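Local coordinates for protein RavO (Legionella pneumophila subsp. pneumophila, PDB 6DM4) that probably binds phosphotyrosine-containing host sequences, such as that of human Shc1, through the SH2 domain described here, at residues E11-R16 and V56-S61; E26-Y31 and D66-I71; A37-R42 and G100-L105; W43-E48 and S70-I75; A60-S65 and Q107-N112. All blocks are in the same frame, centred on the assembly; numbering follows the deposited sequence. Where two conformers were deposited one is given.

Contact 1: E11-R16 and V56-S61. With SO4 (sulfate ion), chain H.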
# COMPACT_ATOMS: atom_id res chain seq x y z
N GLU A 11 4.68 -2.30 3.08
CA GLU A 11 4.61 -3.39 4.05
C GLU A 11 3.20 -3.53 4.62
O GLU A 11 2.72 -4.65 4.83
CB GLU A 11 5.62 -3.15 5.17
CG GLU A 11 6.83 -4.07 5.13
CD GLU A 11 7.84 -3.76 6.22
OE1 GLU A 11 8.53 -2.72 6.13
OE2 GLU A 11 7.96 -4.57 7.17
N ILE A 12 2.52 -2.41 4.86
CA ILE A 12 1.18 -2.46 5.44
C ILE A 12 0.15 -2.86 4.40
O ILE A 12 -0.67 -3.76 4.63
CB ILE A 12 0.83 -1.10 6.09
CG1 ILE A 12 1.76 -0.81 7.27
CG2 ILE A 12 -0.64 -1.07 6.55
CD1 ILE A 12 1.47 0.52 7.93
N PHE A 13 0.19 -2.22 3.23
CA PHE A 13 -0.90 -2.36 2.27
C PHE A 13 -0.91 -3.72 1.57
O PHE A 13 -1.96 -4.12 1.05
CB PHE A 13 -0.85 -1.25 1.23
CG PHE A 13 -1.16 0.12 1.79
CD1 PHE A 13 -1.92 0.25 2.94
CD2 PHE A 13 -0.69 1.26 1.16
CE1 PHE A 13 -2.21 1.50 3.45
CE2 PHE A 13 -0.98 2.52 1.67
CZ PHE A 13 -1.74 2.64 2.81
N VAL A 14 0.22 -4.43 1.54
CA VAL A 14 0.21 -5.77 0.94
C VAL A 14 -0.24 -6.84 1.93
O VAL A 14 -0.49 -7.97 1.51
CB VAL A 14 1.59 -6.19 0.39
CG1 VAL A 14 2.17 -5.13 -0.53
CG2 VAL A 14 2.56 -6.48 1.53
N ASP A 15 -0.35 -6.51 3.21
CA ASP A 15 -0.64 -7.52 4.21
C ASP A 15 -2.12 -7.88 4.18
O ASP A 15 -2.98 -7.04 3.92
CB ASP A 15 -0.25 -7.02 5.60
CG ASP A 15 -0.37 -8.09 6.67
OD1 ASP A 15 0.63 -8.80 6.92
OD2 ASP A 15 -1.47 -8.25 7.24
N ARG A 16 -2.41 -9.16 4.44
CA ARG A 16 -3.79 -9.64 4.37
C ARG A 16 -4.70 -8.97 5.39
O ARG A 16 -5.92 -8.93 5.18
CB ARG A 16 -3.84 -11.15 4.54
CG ARG A 16 -3.32 -11.66 5.87
CD ARG A 16 -3.42 -13.18 5.95
NE ARG A 16 -3.08 -13.69 7.27
CZ ARG A 16 -3.95 -13.80 8.27
NH1 ARG A 16 -5.21 -13.42 8.10
NH2 ARG A 16 -3.56 -14.28 9.44
N VAL A 56 0.63 9.88 7.19
CA VAL A 56 -0.39 9.02 6.60
C VAL A 56 -0.97 8.18 7.73
O VAL A 56 -0.22 7.56 8.49
CB VAL A 56 0.20 8.14 5.49
CG1 VAL A 56 -0.83 7.12 5.01
CG2 VAL A 56 0.68 9.00 4.33
N PHE A 57 -2.29 8.18 7.85
CA PHE A 57 -2.95 7.60 9.01
C PHE A 57 -3.53 6.23 8.66
O PHE A 57 -4.20 6.07 7.63
CB PHE A 57 -4.06 8.52 9.52
CG PHE A 57 -3.56 9.84 10.04
CD1 PHE A 57 -3.13 9.96 11.35
CD2 PHE A 57 -3.54 10.96 9.22
CE1 PHE A 57 -2.67 11.18 11.83
CE2 PHE A 57 -3.09 12.18 9.70
CZ PHE A 57 -2.65 12.29 11.01
N ILE A 58 -3.25 5.25 9.51
CA ILE A 58 -3.77 3.89 9.38
C ILE A 58 -4.41 3.50 10.70
O ILE A 58 -3.80 3.69 11.76
CB ILE A 58 -2.65 2.89 9.02
CG1 ILE A 58 -1.88 3.36 7.79
CG2 ILE A 58 -3.25 1.50 8.80
CD1 ILE A 58 -2.71 3.44 6.54
N ALA A 59 -5.62 2.97 10.64
CA ALA A 59 -6.30 2.53 11.85
C ALA A 59 -6.32 1.01 11.92
O ALA A 59 -6.40 0.32 10.90
CB ALA A 59 -7.74 3.06 11.92
N ALA A 60 -6.22 0.49 13.14
CA ALA A 60 -6.52 -0.90 13.42
C ALA A 60 -7.88 -1.00 14.09
O ALA A 60 -8.31 -0.08 14.78
CB ALA A 60 -5.45 -1.52 14.33
N SER A 61 -8.57 -2.12 13.86
CA SER A 61 -9.84 -2.39 14.52
C SER A 61 -9.86 -3.85 14.95
O SER A 61 -9.33 -4.71 14.26
CB SER A 61 -11.04 -2.09 13.61
OG SER A 61 -11.15 -0.70 13.37
S SO4 H . -6.12 -13.24 11.92
O1 SO4 H . -6.72 -13.66 10.66
O2 SO4 H . -6.89 -13.80 13.03
O3 SO4 H . -6.14 -11.78 12.01
O4 SO4 H . -4.75 -13.72 12.01

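Contact 2: E26-Y31 and D66-I71. With SO4 (sulfate ion), chain I.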
# COMPACT_ATOMS: atom_id res chain seq x y z
N GLU A 26 -19.71 1.93 9.98
CA GLU A 26 -20.72 0.93 9.65
C GLU A 26 -20.08 -0.28 8.98
O GLU A 26 -20.42 -1.43 9.29
CB GLU A 26 -21.79 1.54 8.75
CG GLU A 26 -22.90 0.59 8.31
CD GLU A 26 -23.68 -0.01 9.47
OE1 GLU A 26 -24.02 -1.21 9.40
OE2 GLU A 26 -23.95 0.72 10.44
N GLU A 27 -19.15 -0.04 8.05
CA GLU A 27 -18.52 -1.16 7.35
C GLU A 27 -17.67 -2.00 8.29
O GLU A 27 -17.60 -3.23 8.14
CB GLU A 27 -17.71 -0.64 6.16
CG GLU A 27 -18.60 -0.19 5.01
CD GLU A 27 -17.86 0.53 3.90
OE1 GLU A 27 -16.75 1.04 4.15
OE2 GLU A 27 -18.41 0.61 2.78
N VAL A 28 -17.01 -1.36 9.26
CA VAL A 28 -16.24 -2.08 10.27
C VAL A 28 -17.16 -2.99 11.09
O VAL A 28 -16.85 -4.17 11.31
CB VAL A 28 -15.49 -1.10 11.19
CG1 VAL A 28 -14.78 -1.87 12.30
CG2 VAL A 28 -14.48 -0.28 10.40
N LYS A 29 -18.27 -2.45 11.59
CA LYS A 29 -19.22 -3.27 12.33
C LYS A 29 -19.73 -4.43 11.50
O LYS A 29 -19.83 -5.56 11.98
CB LYS A 29 -20.40 -2.42 12.81
CG LYS A 29 -20.04 -1.30 13.76
CD LYS A 29 -21.31 -0.56 14.18
CE LYS A 29 -21.01 0.73 14.92
NZ LYS A 29 -22.27 1.50 15.16
N GLN A 30 -20.07 -4.16 10.24
CA GLN A 30 -20.55 -5.23 9.36
C GLN A 30 -19.48 -6.29 9.16
O GLN A 30 -19.79 -7.49 9.11
CB GLN A 30 -20.99 -4.64 8.02
CG GLN A 30 -21.59 -5.66 7.06
CD GLN A 30 -22.85 -6.32 7.58
OE1 GLN A 30 -23.67 -5.69 8.26
NE2 GLN A 30 -23.02 -7.60 7.27
N TYR A 31 -18.21 -5.89 9.05
CA TYR A 31 -17.14 -6.86 8.84
C TYR A 31 -17.05 -7.84 10.01
O TYR A 31 -17.04 -9.06 9.81
CB TYR A 31 -15.80 -6.15 8.64
CG TYR A 31 -14.67 -7.14 8.50
CD1 TYR A 31 -14.45 -7.80 7.30
CD2 TYR A 31 -13.85 -7.45 9.58
CE1 TYR A 31 -13.44 -8.73 7.17
CE2 TYR A 31 -12.85 -8.38 9.46
CZ TYR A 31 -12.64 -9.01 8.26
OH TYR A 31 -11.64 -9.94 8.14
N ASP A 66 -17.30 -6.39 24.49
CA ASP A 66 -18.00 -5.12 24.66
C ASP A 66 -18.09 -4.31 23.38
O ASP A 66 -18.58 -3.18 23.41
CB ASP A 66 -17.34 -4.29 25.77
CG ASP A 66 -16.05 -3.64 25.33
OD1 ASP A 66 -15.38 -4.18 24.42
OD2 ASP A 66 -15.70 -2.58 25.90
N GLY A 67 -17.64 -4.86 22.26
CA GLY A 67 -17.77 -4.17 20.99
C GLY A 67 -16.47 -4.00 20.24
O GLY A 67 -15.46 -4.65 20.54
N ILE A 68 -16.47 -3.12 19.25
CA ILE A 68 -15.31 -2.90 18.40
C ILE A 68 -14.46 -1.81 19.01
O ILE A 68 -14.98 -0.81 19.53
CB ILE A 68 -15.75 -2.55 16.97
CG1 ILE A 68 -16.39 -3.78 16.31
CG2 ILE A 68 -14.57 -2.08 16.13
CD1 ILE A 68 -17.56 -3.45 15.47
N HIS A 69 -13.15 -2.03 18.99
CA HIS A 69 -12.16 -1.06 19.43
C HIS A 69 -11.22 -0.75 18.27
O HIS A 69 -10.96 -1.60 17.41
CB HIS A 69 -11.36 -1.58 20.63
CG HIS A 69 -12.21 -1.98 21.79
ND1 HIS A 69 -12.42 -1.15 22.87
CD2 HIS A 69 -12.92 -3.10 22.03
CE1 HIS A 69 -13.22 -1.76 23.74
NE2 HIS A 69 -13.53 -2.95 23.25
N SER A 70 -10.72 0.48 18.24
CA SER A 70 -9.81 0.90 17.19
C SER A 70 -8.59 1.59 17.78
O SER A 70 -8.62 2.09 18.91
CB SER A 70 -10.52 1.82 16.18
OG SER A 70 -11.44 1.09 15.38
N ILE A 71 -7.50 1.57 17.02
CA ILE A 71 -6.26 2.26 17.37
C ILE A 71 -5.81 3.01 16.12
O ILE A 71 -5.82 2.45 15.02
CB ILE A 71 -5.16 1.28 17.82
CG1 ILE A 71 -5.65 0.35 18.92
CG2 ILE A 71 -3.91 2.05 18.27
CD1 ILE A 71 -4.71 -0.81 19.16
S SO4 I . -12.10 -12.20 5.39
O1 SO4 I . -12.88 -11.18 4.69
O2 SO4 I . -12.79 -13.48 5.31
O3 SO4 I . -11.96 -11.82 6.79
O4 SO4 I . -10.78 -12.31 4.78

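Contact 3: A37-R42 and G100-L105. With SO4 (sulfate ion), chain H.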
# COMPACT_ATOMS: atom_id res chain seq x y z
N ALA A 37 -11.54 -12.79 12.33
CA ALA A 37 -10.19 -12.26 12.29
C ALA A 37 -9.82 -11.59 13.61
O ALA A 37 -10.68 -11.04 14.31
CB ALA A 37 -10.05 -11.25 11.15
N GLU A 38 -8.53 -11.64 13.96
CA GLU A 38 -8.11 -11.04 15.22
C GLU A 38 -8.10 -9.52 15.14
O GLU A 38 -8.42 -8.84 16.12
CB GLU A 38 -6.74 -11.57 15.64
CG GLU A 38 -6.76 -12.97 16.24
CD GLU A 38 -7.61 -13.07 17.51
OE1 GLU A 38 -7.61 -12.11 18.31
OE2 GLU A 38 -8.27 -14.11 17.70
N PHE A 39 -7.72 -8.97 13.99
CA PHE A 39 -7.80 -7.53 13.79
C PHE A 39 -7.78 -7.23 12.30
O PHE A 39 -7.43 -8.09 11.49
CB PHE A 39 -6.65 -6.78 14.50
CG PHE A 39 -5.29 -7.02 13.89
CD1 PHE A 39 -4.52 -8.10 14.29
CD2 PHE A 39 -4.78 -6.14 12.95
CE1 PHE A 39 -3.26 -8.31 13.73
CE2 PHE A 39 -3.52 -6.34 12.39
CZ PHE A 39 -2.76 -7.43 12.78
N ILE A 40 -8.16 -6.00 11.96
CA ILE A 40 -7.94 -5.49 10.61
C ILE A 40 -7.18 -4.18 10.69
O ILE A 40 -7.15 -3.50 11.71
CB ILE A 40 -9.26 -5.28 9.84
CG1 ILE A 40 -10.14 -4.24 10.54
CG2 ILE A 40 -9.95 -6.60 9.67
CD1 ILE A 40 -11.41 -3.87 9.77
N LEU A 41 -6.55 -3.85 9.57
CA LEU A 41 -6.01 -2.52 9.32
C LEU A 41 -6.83 -1.87 8.21
O LEU A 41 -7.39 -2.56 7.34
CB LEU A 41 -4.54 -2.59 8.93
CG LEU A 41 -3.62 -3.17 10.00
CD1 LEU A 41 -2.23 -3.39 9.46
CD2 LEU A 41 -3.58 -2.25 11.20
N ARG A 42 -6.91 -0.55 8.24
CA ARG A 42 -7.79 0.14 7.31
C ARG A 42 -7.31 1.57 7.15
O ARG A 42 -6.54 2.09 7.96
CB ARG A 42 -9.25 0.13 7.78
CG ARG A 42 -9.43 0.64 9.19
CD ARG A 42 -10.88 0.55 9.64
NE ARG A 42 -11.06 0.99 11.02
CZ ARG A 42 -11.10 2.26 11.39
NH1 ARG A 42 -10.98 3.22 10.49
NH2 ARG A 42 -11.28 2.58 12.67
N GLY A 100 9.89 -6.52 11.32
CA GLY A 100 9.35 -5.52 10.42
C GLY A 100 8.08 -4.87 10.94
O GLY A 100 7.65 -5.07 12.08
N VAL A 101 7.47 -4.09 10.05
CA VAL A 101 6.39 -3.20 10.45
C VAL A 101 5.14 -3.99 10.83
O VAL A 101 4.52 -3.73 11.87
CB VAL A 101 6.08 -2.18 9.34
CG1 VAL A 101 4.86 -1.35 9.69
CG2 VAL A 101 7.29 -1.29 9.09
N MET A 102 4.76 -4.96 10.00
CA MET A 102 3.55 -5.73 10.31
C MET A 102 3.75 -6.55 11.58
O MET A 102 2.83 -6.67 12.40
CB MET A 102 3.17 -6.64 9.15
CG MET A 102 2.24 -6.02 8.10
SD MET A 102 0.82 -5.10 8.76
CE MET A 102 0.12 -6.29 9.91
N ALA A 103 4.95 -7.10 11.77
CA ALA A 103 5.25 -7.78 13.03
C ALA A 103 5.12 -6.84 14.21
O ALA A 103 4.72 -7.26 15.30
CB ALA A 103 6.65 -8.39 12.99
N THR A 104 5.43 -5.56 14.00
CA THR A 104 5.33 -4.57 15.08
C THR A 104 3.88 -4.24 15.38
O THR A 104 3.44 -4.30 16.54
CB THR A 104 6.10 -3.31 14.71
OG1 THR A 104 7.48 -3.64 14.46
CG2 THR A 104 6.03 -2.29 15.84
N LEU A 105 3.12 -3.86 14.35
CA LEU A 105 1.71 -3.53 14.52
C LEU A 105 0.94 -4.69 15.13
O LEU A 105 0.10 -4.49 16.01
CB LEU A 105 1.11 -3.12 13.18
CG LEU A 105 1.49 -1.73 12.69
CD1 LEU A 105 1.09 -1.53 11.23
CD2 LEU A 105 0.86 -0.66 13.59
S SO4 H . -6.12 -13.24 11.92
O1 SO4 H . -6.72 -13.66 10.66
O2 SO4 H . -6.89 -13.80 13.03
O3 SO4 H . -6.14 -11.78 12.01
O4 SO4 H . -4.75 -13.72 12.01

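Contact 4: W43-E48 and S70-I75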
# COMPACT_ATOMS: atom_id res chain seq x y z
N TRP A 43 -7.80 2.21 6.09
CA TRP A 43 -7.50 3.61 5.84
C TRP A 43 -8.23 4.48 6.86
O TRP A 43 -9.46 4.44 6.95
CB TRP A 43 -7.89 3.96 4.41
CG TRP A 43 -7.45 5.31 3.90
CD1 TRP A 43 -8.22 6.43 3.78
CD2 TRP A 43 -6.15 5.67 3.40
NE1 TRP A 43 -7.49 7.46 3.25
CE2 TRP A 43 -6.22 7.02 3.02
CE3 TRP A 43 -4.94 4.98 3.26
CZ2 TRP A 43 -5.12 7.70 2.49
CZ3 TRP A 43 -3.85 5.66 2.74
CH2 TRP A 43 -3.95 7.01 2.36
N SER A 44 -7.47 5.24 7.65
CA SER A 44 -8.03 5.98 8.78
C SER A 44 -8.81 7.21 8.32
O SER A 44 -8.49 7.83 7.30
CB SER A 44 -6.90 6.42 9.72
OG SER A 44 -7.34 7.43 10.62
N SER A 45 -9.82 7.56 9.11
CA SER A 45 -10.61 8.76 8.85
C SER A 45 -9.78 10.03 8.92
O SER A 45 -10.17 11.05 8.32
CB SER A 45 -11.77 8.85 9.84
OG SER A 45 -11.31 9.29 11.11
N ALA A 46 -8.66 10.02 9.64
CA ALA A 46 -7.86 11.22 9.81
C ALA A 46 -7.19 11.68 8.52
O ALA A 46 -6.70 12.81 8.47
CB ALA A 46 -6.79 11.00 10.89
N ASN A 47 -7.15 10.84 7.49
CA ASN A 47 -6.49 11.22 6.25
C ASN A 47 -7.24 12.34 5.54
O ASN A 47 -6.62 13.28 5.02
CB ASN A 47 -6.32 10.00 5.35
CG ASN A 47 -5.25 9.06 5.84
OD1 ASN A 47 -4.09 9.44 5.99
ND2 ASN A 47 -5.64 7.82 6.13
N GLU A 48 -8.57 12.27 5.51
CA GLU A 48 -9.40 13.33 4.94
C GLU A 48 -9.84 14.35 5.98
O GLU A 48 -10.32 15.42 5.60
CB GLU A 48 -10.64 12.72 4.27
CG GLU A 48 -10.68 12.87 2.76
CD GLU A 48 -11.78 12.03 2.13
OE1 GLU A 48 -11.61 10.79 2.05
OE2 GLU A 48 -12.81 12.60 1.70
N SER A 70 -10.72 0.48 18.24
CA SER A 70 -9.81 0.90 17.19
C SER A 70 -8.59 1.59 17.78
O SER A 70 -8.62 2.09 18.91
CB SER A 70 -10.52 1.82 16.18
OG SER A 70 -11.44 1.09 15.38
N ILE A 71 -7.50 1.57 17.02
CA ILE A 71 -6.26 2.26 17.37
C ILE A 71 -5.81 3.01 16.12
O ILE A 71 -5.82 2.45 15.02
CB ILE A 71 -5.16 1.28 17.82
CG1 ILE A 71 -5.65 0.35 18.92
CG2 ILE A 71 -3.91 2.05 18.27
CD1 ILE A 71 -4.71 -0.81 19.16
N ARG A 72 -5.43 4.27 16.28
CA ARG A 72 -4.97 5.06 15.15
C ARG A 72 -3.45 5.13 15.13
O ARG A 72 -2.83 5.41 16.16
CB ARG A 72 -5.56 6.47 15.18
CG ARG A 72 -5.20 7.27 13.93
CD ARG A 72 -5.73 8.68 14.00
NE ARG A 72 -7.19 8.70 14.00
CZ ARG A 72 -7.92 9.76 14.34
NH1 ARG A 72 -7.31 10.89 14.70
NH2 ARG A 72 -9.25 9.70 14.32
N TYR A 73 -2.86 4.88 13.96
CA TYR A 73 -1.43 4.95 13.76
C TYR A 73 -1.11 5.98 12.69
O TYR A 73 -1.94 6.29 11.83
CB TYR A 73 -0.84 3.59 13.35
CG TYR A 73 -1.03 2.53 14.40
CD1 TYR A 73 -0.20 2.46 15.51
CD2 TYR A 73 -2.06 1.60 14.29
CE1 TYR A 73 -0.38 1.49 16.47
CE2 TYR A 73 -2.25 0.63 15.25
CZ TYR A 73 -1.41 0.58 16.34
OH TYR A 73 -1.61 -0.39 17.29
N GLY A 74 0.11 6.51 12.74
CA GLY A 74 0.56 7.48 11.76
C GLY A 74 1.97 7.17 11.31
O GLY A 74 2.80 6.68 12.08
N ILE A 75 2.23 7.45 10.03
CA ILE A 75 3.55 7.31 9.43
C ILE A 75 3.98 8.68 8.92
O ILE A 75 3.26 9.30 8.13
CB ILE A 75 3.56 6.28 8.28
CG1 ILE A 75 2.89 4.98 8.70
CG2 ILE A 75 4.98 6.03 7.78
CD1 ILE A 75 2.48 4.10 7.52

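Contact 5: A60-S65 and Q107-N112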
# COMPACT_ATOMS: atom_id res chain seq x y z
N ALA A 60 -6.22 0.49 13.14
CA ALA A 60 -6.52 -0.90 13.42
C ALA A 60 -7.88 -1.00 14.09
O ALA A 60 -8.31 -0.08 14.78
CB ALA A 60 -5.45 -1.52 14.33
N SER A 61 -8.57 -2.12 13.86
CA SER A 61 -9.84 -2.39 14.52
C SER A 61 -9.86 -3.85 14.95
O SER A 61 -9.33 -4.71 14.26
CB SER A 61 -11.04 -2.09 13.61
OG SER A 61 -11.15 -0.70 13.37
N PHE A 62 -10.47 -4.11 16.11
CA PHE A 62 -10.68 -5.47 16.57
C PHE A 62 -11.95 -5.50 17.41
O PHE A 62 -12.51 -4.46 17.75
CB PHE A 62 -9.48 -6.01 17.35
CG PHE A 62 -9.07 -5.15 18.51
CD1 PHE A 62 -9.67 -5.31 19.75
CD2 PHE A 62 -8.08 -4.19 18.37
CE1 PHE A 62 -9.30 -4.52 20.83
CE2 PHE A 62 -7.71 -3.40 19.45
CZ PHE A 62 -8.32 -3.57 20.67
N GLN A 63 -12.39 -6.71 17.73
CA GLN A 63 -13.63 -6.90 18.46
C GLN A 63 -13.37 -7.65 19.76
O GLN A 63 -12.64 -8.65 19.77
CB GLN A 63 -14.65 -7.67 17.62
CG GLN A 63 -16.03 -7.78 18.26
CD GLN A 63 -17.06 -8.38 17.33
OE1 GLN A 63 -18.16 -7.85 17.18
NE2 GLN A 63 -16.71 -9.50 16.70
N ALA A 64 -13.94 -7.15 20.85
CA ALA A 64 -14.03 -7.84 22.12
C ALA A 64 -15.51 -7.99 22.49
O ALA A 64 -16.40 -7.62 21.72
CB ALA A 64 -13.26 -7.10 23.22
N SER A 65 -15.77 -8.53 23.68
CA SER A 65 -17.15 -8.80 24.06
C SER A 65 -17.96 -7.53 24.29
O SER A 65 -19.20 -7.58 24.26
CB SER A 65 -17.20 -9.67 25.32
OG SER A 65 -16.56 -9.04 26.41
N GLN A 107 1.97 -6.94 17.22
CA GLN A 107 2.21 -6.98 18.66
C GLN A 107 1.49 -5.84 19.38
O GLN A 107 0.91 -6.04 20.45
CB GLN A 107 3.71 -6.94 18.95
CG GLN A 107 4.43 -8.20 18.53
CD GLN A 107 3.88 -9.43 19.23
OE1 GLN A 107 3.67 -9.43 20.44
NE2 GLN A 107 3.67 -10.49 18.46
N HIS A 108 1.53 -4.63 18.82
CA HIS A 108 0.89 -3.49 19.46
C HIS A 108 -0.62 -3.68 19.54
O HIS A 108 -1.26 -3.31 20.53
CB HIS A 108 1.23 -2.20 18.71
CG HIS A 108 0.88 -0.95 19.45
ND1 HIS A 108 -0.35 -0.34 19.35
CD2 HIS A 108 1.62 -0.18 20.29
CE1 HIS A 108 -0.37 0.74 20.11
NE2 HIS A 108 0.81 0.87 20.68
N ILE A 109 -1.21 -4.26 18.49
CA ILE A 109 -2.66 -4.42 18.44
C ILE A 109 -3.12 -5.59 19.30
O ILE A 109 -4.07 -5.47 20.08
CB ILE A 109 -3.12 -4.59 16.97
CG1 ILE A 109 -2.89 -3.30 16.19
CG2 ILE A 109 -4.60 -4.97 16.91
CD1 ILE A 109 -2.66 -3.52 14.70
N THR A 110 -2.47 -6.76 19.16
CA THR A 110 -2.96 -7.94 19.86
C THR A 110 -2.70 -7.85 21.36
O THR A 110 -3.52 -8.31 22.16
CB THR A 110 -2.33 -9.21 19.29
OG1 THR A 110 -0.91 -9.14 19.42
CG2 THR A 110 -2.69 -9.38 17.82
N GLN A 111 -1.58 -7.25 21.77
CA GLN A 111 -1.35 -7.03 23.19
C GLN A 111 -2.36 -6.04 23.75
O GLN A 111 -2.85 -6.20 24.87
CB GLN A 111 0.08 -6.54 23.44
CG GLN A 111 1.15 -7.59 23.18
CD GLN A 111 2.54 -7.13 23.60
OE1 GLN A 111 2.70 -6.35 24.54
NE2 GLN A 111 3.56 -7.61 22.89
N ASN A 112 -2.71 -5.00 22.97
CA ASN A 112 -3.73 -4.05 23.41
C ASN A 112 -5.09 -4.73 23.51
O ASN A 112 -5.85 -4.46 24.45
CB ASN A 112 -3.79 -2.86 22.46
CG ASN A 112 -3.04 -1.66 22.99
OD1 ASN A 112 -3.21 -1.27 24.14
ND2 ASN A 112 -2.17 -1.08 22.16

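Contact 1: E11-R16 and V56-S61
Phe13 and Ile58 meet at a slant, with a methyl group directed at the rim of the ring instead of at a face. The methyl is Ile58 CD1, which lies near the ring plane and sits 3.7 Å from Phe13 CE1. Two torsions of Ile58 put it there: CG1 stands anti to the carbonyl carbon (chi1 -53°), and chi2 of -63° turns CD1 toward the aromatic edge. The other branch serves a different neighbour, since Ile58 CG2 approaches Ile12 CG2 at 4.3 Å. One isoleucine of strand 55-64 thus divides its branches between two successive residues of the C-terminal part of helix 4-13, packing that helix onto the central sheet of the SH2 domain. Helix 101-119 closes on Ile12 through Val101 and Leu105, whereas Phe13 also touches Trp43 of its own chain and, across the subunit interface, Phe13 of the second subunit. Beyond the helix, the extended Arg16 presents its guanidinium edge to a sulfate ion, probably from the crystallisation liquor; NH1 donates to O1 at 3.0 Å, nearly straight (165°), and NH2 to O4 at 2.9 Å. The helix-strand junction itself is made of carbon alone, so it relies on shape and exclusion of water, while the charged Arg16, outside the junction, pairs with the sulfate.

Contact 2: E26-Y31 and D66-I71
Ile68 faces Val28 and Lys29 where helix 25-34, which by its place before the FLVR-like strand probably corresponds to the first flanking helix (alphaA) of the SH2 fold, passes strand 67-76. Its CB points at the helix and splits the side chain between those two residues. The short branch, CG2, meets Val28 CG1 at 3.8 Å. The longer branch leaves with CG1 anti to the carbonyl carbon (chi1 -68°), and its terminal CD1 settles against the backbone of the helix, 3.6 Å from Lys29 CA. The same methyl touches the root of the lysine chain, with Lys29 CG 3.7 Å from Ile68 CD1; from there the extended lysine leads its ammonium end away from the strand. The aliphatic stem of Lys29 thus forms the exposed margin of the contact. Val28 carries the packing inward, since it also lies on Ser61 and on Arg42, a residue that binds the peptide's phosphotyrosine, and Ser70 of the strand bonds to the peptide through its backbone. Next to Ile68, His69 turns toward Ile116 of helix 101-119. Its NE2 donates to the syn lone pair of Asp66 OD1, which lies about 10° out of the imidazole plane and is modelled at 2.5 Å, so short that the exact length is doubtful.

Contact 3: A37-R42 and G100-L105
The run Phe39-Ile40-Leu41-Arg42 corresponds to the FLVR signature of SH2 domains, with Ile and Leu in its two middle places, and its alternate residues Phe39 and Leu41 turn inward to meet Met102 and Leu105 at the start of helix 101-119. Leu41 and Met102 reach for each other tip to tip, Leu41 CD1 lying 3.6 Å from Met102 SD and 3.8 Å from Met102 CE. Bends at chi2 (-46°) and chi3 (-51°) curl the methionine so that the sulfur and the terminal methyl both meet one leucine methyl. That methyl also lies 4.2 Å from Leu105 CD1, while Met102 CE comes to the edge of the Phe39 ring, 4.2 Å from CZ. The helix start is secured separately: Gly100, at the N-cap position, offers a carbonyl that takes both Thr104 OG1, at 2.8 Å from above the carbonyl plane, and Thr104 N. Before the strand, Glu38 N divides its hydrogen between two oxygens of a sulfate ion, O2 at 2.9 Å and O3 at 3.1 Å. Strand 40-43 forms one edge of the sheet beside strand 55-64. Phe39 and Leu41 also reach Ile109, a turn beyond Leu105 along the helix, whereas Ile40 lies against Tyr31 and Phe32 of helix 25-34, and Arg42 reaches the phosphotyrosine of the bound peptide.

Contact 4: W43-E48 and S70-I75
Ser44 and Arg72 bring the backbones nearest, their CA atoms 7.1 Å apart where the chain leaves strand 40-43, turns, and enters the short, weakly bonded helix 46-49 beside strand 67-76. Arg72 supplies the strand's side of the contact. It starts out extended, with CG anti to the backbone N (chi1 -175°), then bends at chi3 (-65°), which lays its guanidinium beside the turn. Ala46 CB covers one face of that group, set off toward its rim and 3.8 Å from Arg72 CZ. The two serine hydroxyls approach obliquely, Ser44 OG at 3.6 Å from Arg72 NE and Ser45 OG at 3.8 Å from Arg72 NH2. These spacings make sense because the two serines and the arginine converge on the same ligand: this is the phosphotyrosine pocket of the SH2 domain, and Ser44 OG, Ser45 OG and Arg72 NH2 each hydrogen-bond to the modified tyrosine of the peptide. The turn probably corresponds to the phosphate-binding BC loop of other SH2 domains. It is stiffened from within, for Ser44 OG accepts from Ala46 N at 3.1 Å in a nearly straight capping bond (165°), so the hydroxyl that meets the ligand is also held by the backbone. Within the same turn, Asn47 ND2 lies over the centre of the Trp43 ring and makes a weak bond to Ser44 O at 3.1 Å, with Phe57 O as a further acceptor.

Contact 5: A60-S65 and Q107-N112
Apolar contacts come first, and Ile109 makes most of them, set between Ala60 and Phe62. Its CD1 presses on Ala60 CB at 3.5 Å, tighter than usual for two carbons, and its CG1 is almost as near at 3.6 Å. The CG2 branch, anti to the backbone N, goes to Phe62 CD2 at 3.9 Å; the two side chains slide past one another in opposite directions. Further along the ring, Phe62 CZ lies obliquely toward the backbone of Asn112, 4.5 Å from its C atom. The polar end of Asn112 stays within the helix, where its ND2 folds back on His108 O at 2.9 Å, tilted 30° from the carbonyl plane. Strand 60-64 and helix 107-112 run in roughly the same direction, inclined by 26°, with their axes 9.7 Å apart at closest approach. Leu41 of strand 40-43 and Tyr73 of strand 67-76 also pack on Ile109, which therefore spans three adjacent strands of the sheet.

The five contacts all lie in one SH2 domain, round a single antiparallel sheet. Contacts 1, 3 and 5 place helices 4-13 and 101-119 against it; contacts 3 and 5 share helix 101-119 with centres about 9 Å apart, and contacts 1 and 3 lie closest, about 7 Å. Contact 2, about 16 Å from contact 1, brings in helix 25-34, and contact 4 joins the phosphate-binding turn to strand 67-76, which contact 2 also uses. Along the chain most contacts interleave, but contact 4 is nested within the loop closed by contact 3. Helix packing and ligand pocket are thereby tied to the same strands: Arg42 NH2, from contact 3, meets Ser70 OG of contacts 2 and 4.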